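PDB 4MBO: serine-rich Repeat Adhesion Glycoprotein (Srr1) from Streptococcus agalactiae, which binds fibrinogen as a bacterial surface glycoprotein adhesin, the crystallised part probably being its ligand-binding region. Local coordinates for residues Asp66-Gln71 with Gln139-Thr144; Gly197-Phe202 with Thr275-Ser280; Ser50-Asn55 with Leu113-Ala118. All blocks are in the same frame, centred on the assembly; numbering follows the deposited sequence.

Overall arrangement
The three contacts spread along an elongated, largely beta chain. Contacts 1 and 3 lie on one side of its centre and contact 2 on the other. Contacts 1 and 3 are related through strand 116-126: its start pairs with Ser50-Asn55 in contact 3, and it also neighbours strand 68-69, the edge strand of contact 1. Their centres are about 27 Å apart, their nearest atoms about 13 Å. Contact 1 joins that sheet to strand 139-145 of a second sheet. Contact 2, in the C-terminal adhesin region, lies about 39 Å from contact 1 and about 64 Å from contact 3, centre to centre. A bound calcium ion lies about 9 Å from the side chain of Cys140.

Contact 1 (Asp66-Gln71 with Gln139-Thr144)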
# COMPACT_ATOMS: atom_id res chain seq x y z
N ASP A 66 -14.67 6.24 2.29
CA ASP A 66 -13.45 6.89 1.84
C ASP A 66 -12.18 6.23 2.30
O ASP A 66 -11.12 6.51 1.76
CB ASP A 66 -13.37 8.32 2.37
CG ASP A 66 -14.26 9.27 1.67
OD1 ASP A 66 -15.08 8.89 0.84
OD2 ASP A 66 -14.12 10.48 2.00
N ASN A 67 -12.26 5.39 3.32
CA ASN A 67 -11.07 4.78 3.84
C ASN A 67 -10.90 3.34 3.40
O ASN A 67 -10.14 2.61 4.02
CB ASN A 67 -11.08 4.83 5.37
CG ASN A 67 -12.30 4.14 5.97
OD1 ASN A 67 -13.10 3.52 5.26
ND2 ASN A 67 -12.41 4.20 7.29
N LEU A 68 -11.56 2.95 2.31
CA LEU A 68 -11.52 1.57 1.84
C LEU A 68 -11.29 1.55 0.33
O LEU A 68 -11.91 2.34 -0.38
CB LEU A 68 -12.88 0.95 2.20
CG LEU A 68 -13.09 -0.55 2.16
CD1 LEU A 68 -12.22 -1.24 3.17
CD2 LEU A 68 -14.56 -0.88 2.42
N ASP A 69 -10.37 0.69 -0.15
CA ASP A 69 -10.05 0.57 -1.58
C ASP A 69 -9.97 -0.91 -1.97
O ASP A 69 -10.05 -1.78 -1.12
CB ASP A 69 -8.80 1.37 -1.97
CG ASP A 69 -7.51 0.80 -1.43
OD1 ASP A 69 -7.30 -0.41 -1.58
OD2 ASP A 69 -6.67 1.61 -0.91
N THR A 70 -9.92 -1.16 -3.27
CA THR A 70 -9.84 -2.50 -3.84
C THR A 70 -8.42 -2.89 -4.25
O THR A 70 -8.21 -3.90 -4.93
CB THR A 70 -10.69 -2.55 -5.13
OG1 THR A 70 -10.20 -1.54 -6.04
CG2 THR A 70 -12.14 -2.32 -4.80
N GLN A 71 -7.45 -2.10 -3.78
CA GLN A 71 -6.06 -2.19 -4.24
C GLN A 71 -4.95 -2.66 -3.28
O GLN A 71 -4.05 -3.42 -3.69
CB GLN A 71 -5.65 -0.81 -4.74
CG GLN A 71 -6.43 -0.36 -5.96
CD GLN A 71 -6.06 1.04 -6.37
OE1 GLN A 71 -5.89 1.90 -5.51
NE2 GLN A 71 -5.99 1.29 -7.68
N GLN A 139 -11.30 1.68 13.41
CA GLN A 139 -11.76 2.52 12.31
C GLN A 139 -13.02 1.88 11.76
O GLN A 139 -13.20 0.69 11.88
CB GLN A 139 -10.69 2.56 11.20
CG GLN A 139 -9.30 2.94 11.69
CD GLN A 139 -9.30 4.33 12.29
OE1 GLN A 139 -9.42 5.32 11.56
NE2 GLN A 139 -9.08 4.42 13.59
N CYS A 140 -13.87 2.68 11.15
CA CYS A 140 -15.16 2.22 10.61
C CYS A 140 -15.09 2.09 9.07
O CYS A 140 -14.72 3.03 8.37
CB CYS A 140 -16.22 3.25 11.04
SG CYS A 140 -17.72 3.25 10.04
N PHE A 141 -15.41 0.90 8.57
CA PHE A 141 -15.39 0.58 7.13
C PHE A 141 -16.78 0.19 6.70
O PHE A 141 -17.39 -0.61 7.35
CB PHE A 141 -14.39 -0.52 6.82
CG PHE A 141 -13.01 -0.23 7.30
CD1 PHE A 141 -12.17 0.60 6.58
CD2 PHE A 141 -12.55 -0.77 8.49
CE1 PHE A 141 -10.93 0.91 7.03
CE2 PHE A 141 -11.28 -0.47 8.95
CZ PHE A 141 -10.46 0.36 8.20
N THR A 142 -17.26 0.77 5.62
CA THR A 142 -18.61 0.48 5.11
C THR A 142 -18.65 0.30 3.60
O THR A 142 -17.80 0.76 2.86
CB THR A 142 -19.66 1.55 5.52
OG1 THR A 142 -19.39 2.84 4.91
CG2 THR A 142 -19.71 1.71 7.05
N ALA A 143 -19.71 -0.36 3.15
CA ALA A 143 -19.99 -0.55 1.74
C ALA A 143 -21.48 -0.55 1.58
O ALA A 143 -22.20 -1.15 2.36
CB ALA A 143 -19.39 -1.84 1.24
N THR A 144 -21.95 0.05 0.49
CA THR A 144 -23.37 0.17 0.18
C THR A 144 -23.70 -0.29 -1.22
O THR A 144 -22.99 -0.00 -2.16
CB THR A 144 -23.80 1.65 0.29
OG1 THR A 144 -23.64 2.10 1.65
CG2 THR A 144 -25.24 1.86 -0.10
O HOH W 1 -10.89 5.78 9.33
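Asn67 reaches over to strand 139-145, where the side chains of Asn67 and Phe141 cross at about a right angle, while the amide and ring planes are 36° apart. The CG of Asn67 sits between the backbone N and the carbonyl carbon (chi1 58°), which carries the amide toward the strand. There ND2 donates to Cys140 O at 2.8 Å in a nearly straight bond, 171° at the hydrogen. The acceptor lies in the amide plane of Asn67, yet the donor stands above the carbonyl plane of Cys140 and so does not lie on a lone pair. A water continues the link, accepting from Asn67 ND2 at 3.0 Å and donating to Gln139 OE1 at 2.7 Å.

The other end of the amide meets the ring obliquely, with Asn67 OD1 3.3 Å from Phe141 CD1; OD1 also has a hydrogen-bond partner in Ser65 OG. The backbone joins in as well: Asn67 O lies at the ring edge, in plane, 3.5 Å from Phe141 CE1. Leu68 follows with its two methyl branches. CD1 approaches the same ring at an oblique angle, 3.9 Å from Phe141 CD1, while CD2 touches Thr142 O at 3.7 Å. Around this pair, Leu68 rests on Val124 and Phe141 on Pro126 and Ile131, so the ring and the leucine fill space between the two sheets of the Ig-like domain.

Two bonds therefore engage both N-H groups of the Asn67 amide, and the Ser65 hydroxyl holds its oxygen. Together these settle which end of the amide is nitrogen and should restrict its rotation. One polar side chain thus ties the loop leading into strand 68-69 to strand 139-145 beside a patch of apolar packing.

Contact 2 (Gly197-Phe202 with Thr275-Ser280)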
# COMPACT_ATOMS: atom_id res chain seq x y z
N GLY A 197 12.43 10.32 14.70
CA GLY A 197 12.77 11.71 15.03
C GLY A 197 13.59 11.78 16.31
O GLY A 197 13.24 12.53 17.24
N LYS A 198 14.67 11.00 16.35
CA LYS A 198 15.60 10.95 17.48
C LYS A 198 16.98 11.36 17.00
O LYS A 198 17.24 11.43 15.80
CB LYS A 198 15.72 9.52 18.01
CG LYS A 198 14.42 8.81 18.36
CD LYS A 198 14.66 7.34 18.75
CE LYS A 198 15.57 7.21 19.97
NZ LYS A 198 15.69 5.82 20.51
N GLU A 199 17.89 11.65 17.92
CA GLU A 199 19.26 11.87 17.50
C GLU A 199 19.79 10.53 16.99
O GLU A 199 19.52 9.47 17.59
CB GLU A 199 20.12 12.34 18.66
CG GLU A 199 19.76 13.73 19.17
CD GLU A 199 20.00 14.83 18.12
OE1 GLU A 199 20.99 14.70 17.36
OE2 GLU A 199 19.23 15.84 18.07
N MET A 200 20.52 10.57 15.88
CA MET A 200 21.24 9.39 15.37
C MET A 200 22.71 9.74 15.49
O MET A 200 23.11 10.87 15.23
CB MET A 200 20.85 9.00 13.95
CG MET A 200 19.35 8.74 13.82
SD MET A 200 18.94 7.58 12.51
CE MET A 200 19.84 8.33 11.19
N TYR A 201 23.51 8.76 15.88
CA TYR A 201 24.89 9.01 16.21
C TYR A 201 25.77 7.77 16.19
O TYR A 201 25.35 6.70 16.65
CB TYR A 201 24.89 9.58 17.63
CG TYR A 201 26.20 9.69 18.39
CD1 TYR A 201 27.10 10.72 18.11
CD2 TYR A 201 26.49 8.85 19.47
CE1 TYR A 201 28.27 10.88 18.82
CE2 TYR A 201 27.67 9.01 20.20
CZ TYR A 201 28.54 10.02 19.87
OH TYR A 201 29.70 10.19 20.60
N PHE A 202 26.98 7.96 15.69
CA PHE A 202 28.06 7.00 15.79
C PHE A 202 29.21 7.75 16.46
O PHE A 202 29.63 8.80 15.97
CB PHE A 202 28.64 6.52 14.44
CG PHE A 202 27.80 5.52 13.69
CD1 PHE A 202 26.78 4.81 14.29
CD2 PHE A 202 28.14 5.21 12.38
CE1 PHE A 202 26.06 3.86 13.58
CE2 PHE A 202 27.45 4.23 11.67
CZ PHE A 202 26.39 3.57 12.27
N THR A 275 28.21 12.34 7.56
CA THR A 275 28.25 12.79 8.95
C THR A 275 28.12 11.63 9.87
O THR A 275 27.63 10.57 9.46
CB THR A 275 27.13 13.81 9.28
OG1 THR A 275 27.26 14.27 10.65
CG2 THR A 275 25.75 13.19 9.05
N ASN A 276 28.61 11.77 11.11
CA ASN A 276 28.38 10.76 12.11
C ASN A 276 27.17 11.11 13.03
O ASN A 276 26.87 10.37 13.96
CB ASN A 276 29.64 10.57 12.97
CG ASN A 276 29.91 11.75 13.85
OD1 ASN A 276 29.81 12.89 13.41
ND2 ASN A 276 30.18 11.50 15.12
N SER A 277 26.48 12.20 12.72
CA SER A 277 25.36 12.66 13.52
C SER A 277 24.26 13.24 12.67
O SER A 277 24.51 14.06 11.77
CB SER A 277 25.85 13.73 14.51
OG SER A 277 24.81 14.18 15.37
N ILE A 278 23.03 12.80 12.93
CA ILE A 278 21.85 13.33 12.26
C ILE A 278 20.95 13.77 13.40
O ILE A 278 20.69 13.01 14.35
CB ILE A 278 21.19 12.29 11.34
CG1 ILE A 278 22.09 12.05 10.11
CG2 ILE A 278 19.79 12.75 10.92
CD1 ILE A 278 21.67 10.92 9.20
N SER A 279 20.48 15.02 13.33
CA SER A 279 19.68 15.55 14.42
C SER A 279 18.27 14.97 14.47
O SER A 279 17.75 14.42 13.50
CB SER A 279 19.62 17.07 14.39
OG SER A 279 18.90 17.54 13.28
N SER A 280 17.63 15.16 15.61
CA SER A 280 16.28 14.63 15.83
C SER A 280 15.26 15.16 14.85
O SER A 280 14.29 14.46 14.57
CB SER A 280 15.81 14.89 17.26
OG SER A 280 15.77 16.28 17.51
O HOH W 2 23.11 13.17 16.84
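Met200 and Ile278 form the hydrogen-bonded pair at the heart of this short antiparallel ladder. Met200 N donates to Ile278 O at 2.9 Å, almost straight and in the carbonyl plane, and Ile278 N returns a bond to Met200 O at 3.0 Å. Tyr201 and Ser277 make the neighbouring non-hydrogen-bonded pair. The ladder then ends on Asn276, which grips Phe202 twice: its O accepts from Phe202 N, and its side-chain ND2 donates to Phe202 O at 2.9 Å, nearly along the C=O axis. The acceptor lies close to the amide plane. The side-chain N-H thus bonds Phe202 O, the oxygen that the backbone N-H of Asn276 would take in a regular ladder.

At the other end the polar work falls to Glu199. Its chain bends at chi2 (-64°), folding the carboxylate back over 275-280, where OE2 accepts from Ser280 N at 3.0 Å. That N-H arrives from well above the carboxylate plane, 73° out of it. Glu199 OE1 turns instead to a water, 2.7 Å away, which also meets Met200 O and lies close to Ser277 OG.

Weaker CA-H...O contacts accompany these bonds. Ser280 CA approaches Lys198 O at 3.3 Å, and Tyr201 CA lies at a like distance from Asn276 O.

Apolar packing lies on the sheet face carrying Met200 and Ile278, whose side chains run side by side and point the same way. The bend of the methionine at chi3 brings its CE to 3.7 Å from Ile278 CD1. Nearby, Leu209 touches both Ile278 and Phe202, and the ring of Phe202 makes an edge-to-face stack with Tyr308.

This is antiparallel beta pairing in which the short strand 277-278 joins the end of the long strand 186-202, within the fibrinogen-binding adhesin region.

Contact 3 (Ser50-Asn55 with Leu113-Ala118); sequences SIASVN and LNNIKA
An antiparallel beta ladder of the bacterial Ig-like domain runs out here, where the end of strand 43-51 lies beside the start of strand 116-126. Ile51 and Ile116 are its hydrogen-bonded pair: Ile51 N donates to Ile116 O at 2.9 Å, in the carbonyl plane, and Ile116 N answers Ile51 O. Next to them Ser50 and Lys117 form the non-hydrogen-bonded pair. Their side chains touch on one face of the sheet, Ser50 OG beside Lys117 CG. Ser50 CA also comes within 3.2 Å of Ile116 O, a CA-H...O contact.

Beyond the Ile51-Ile116 pair, Ala52 O accepts from Asn115 N at 2.8 Å, the N-H arriving tilted from the carbonyl plane, and a CA-H...O contact from Asn114 CA reaches the same oxygen. Asn115 takes up a left-handed backbone conformation (phi 56°, psi 68°).

On the other face, the side chains of Ile51 and Ile116 lie alongside each other and point the same way. Ile51 CG2 leans on Ile116 CB at 3.8 Å. With CG1 anti to the backbone N (chi1 -173°), the longer branch of Ile51 leads away from Ile116, leaving the CG2 methyl to make the touch. Farther along, Val54 crosses Ile116 at about a right angle, its CG2 methyl 3.9 Å from Ile116 CD1. All three of these side chains pack against Trp106 of strand 101-106, and Ile116 also meets Leu90 of strand 89-95. The contact thereby joins this sheet to two strands of the facing sheet.

Where the segments diverge, a water spans the gap, accepting from Val54 N at 3.0 Å and donating to Leu113 O at 2.7 Å.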
# COMPACT_ATOMS: atom_id res chain seq x y z
N SER A 50 -30.29 -10.23 -7.63
CA SER A 50 -30.92 -10.65 -8.85
C SER A 50 -31.45 -9.42 -9.58
O SER A 50 -31.76 -8.40 -8.95
CB SER A 50 -32.11 -11.57 -8.57
OG SER A 50 -31.66 -12.79 -8.04
N ILE A 51 -31.58 -9.53 -10.90
CA ILE A 51 -32.16 -8.45 -11.70
C ILE A 51 -32.88 -9.09 -12.91
O ILE A 51 -32.33 -9.99 -13.58
CB ILE A 51 -31.10 -7.37 -12.09
CG1 ILE A 51 -31.78 -6.19 -12.77
CG2 ILE A 51 -29.98 -7.94 -12.97
CD1 ILE A 51 -30.91 -4.96 -12.82
N ALA A 52 -34.13 -8.70 -13.14
CA ALA A 52 -34.93 -9.32 -14.21
C ALA A 52 -34.32 -9.16 -15.60
O ALA A 52 -34.28 -10.12 -16.39
CB ALA A 52 -36.34 -8.75 -14.19
N SER A 53 -33.90 -7.96 -15.92
CA SER A 53 -33.27 -7.72 -17.20
C SER A 53 -32.51 -6.42 -17.15
O SER A 53 -32.79 -5.55 -16.33
CB SER A 53 -34.30 -7.69 -18.33
OG SER A 53 -35.01 -6.47 -18.34
N VAL A 54 -31.53 -6.30 -18.03
CA VAL A 54 -30.70 -5.12 -18.14
C VAL A 54 -30.44 -4.77 -19.60
O VAL A 54 -30.72 -5.57 -20.49
CB VAL A 54 -29.33 -5.33 -17.46
CG1 VAL A 54 -29.52 -5.77 -16.02
CG2 VAL A 54 -28.49 -6.36 -18.23
N ASN A 55 -29.96 -3.55 -19.83
CA ASN A 55 -29.55 -3.08 -21.15
C ASN A 55 -28.05 -2.93 -21.17
O ASN A 55 -27.44 -2.60 -20.14
CB ASN A 55 -30.18 -1.74 -21.48
CG ASN A 55 -31.67 -1.84 -21.68
OD1 ASN A 55 -32.15 -2.76 -22.35
ND2 ASN A 55 -32.41 -0.88 -21.14
N LEU A 113 -30.30 -11.76 -21.66
CA LEU A 113 -30.82 -12.67 -20.66
C LEU A 113 -32.02 -12.19 -19.89
O LEU A 113 -32.42 -11.02 -19.96
CB LEU A 113 -29.72 -12.97 -19.64
CG LEU A 113 -28.38 -13.46 -20.21
CD1 LEU A 113 -27.38 -13.61 -19.08
CD2 LEU A 113 -28.54 -14.77 -20.95
N ASN A 114 -32.61 -13.12 -19.16
CA ASN A 114 -33.68 -12.81 -18.22
C ASN A 114 -33.33 -13.46 -16.90
O ASN A 114 -32.73 -14.55 -16.88
CB ASN A 114 -35.04 -13.27 -18.71
CG ASN A 114 -35.58 -12.39 -19.82
OD1 ASN A 114 -36.45 -11.55 -19.60
ND2 ASN A 114 -35.01 -12.53 -21.01
N ASN A 115 -33.68 -12.79 -15.82
CA ASN A 115 -33.46 -13.27 -14.45
C ASN A 115 -32.00 -13.60 -14.20
O ASN A 115 -31.61 -14.75 -14.03
CB ASN A 115 -34.35 -14.46 -14.16
CG ASN A 115 -35.83 -14.13 -14.34
OD1 ASN A 115 -36.29 -13.06 -13.94
ND2 ASN A 115 -36.56 -15.03 -14.96
N ILE A 116 -31.21 -12.54 -14.19
CA ILE A 116 -29.78 -12.59 -13.97
C ILE A 116 -29.47 -12.65 -12.47
O ILE A 116 -30.09 -11.95 -11.68
CB ILE A 116 -29.12 -11.32 -14.53
CG1 ILE A 116 -29.27 -11.28 -16.06
CG2 ILE A 116 -27.64 -11.23 -14.13
CD1 ILE A 116 -28.90 -9.94 -16.64
N LYS A 117 -28.52 -13.51 -12.12
CA LYS A 117 -28.00 -13.60 -10.76
C LYS A 117 -26.58 -13.10 -10.75
O LYS A 117 -25.79 -13.45 -11.63
CB LYS A 117 -28.04 -15.03 -10.29
CG LYS A 117 -29.47 -15.50 -10.08
CD LYS A 117 -29.53 -16.80 -9.34
CE LYS A 117 -28.93 -17.93 -10.15
NZ LYS A 117 -29.66 -18.15 -11.43
N ALA A 118 -26.24 -12.27 -9.77
CA ALA A 118 -24.91 -11.75 -9.65
C ALA A 118 -24.39 -12.08 -8.26
O ALA A 118 -25.12 -11.99 -7.28
CB ALA A 118 -24.90 -10.24 -9.89
O HOH W 3 -31.11 -8.71 -19.74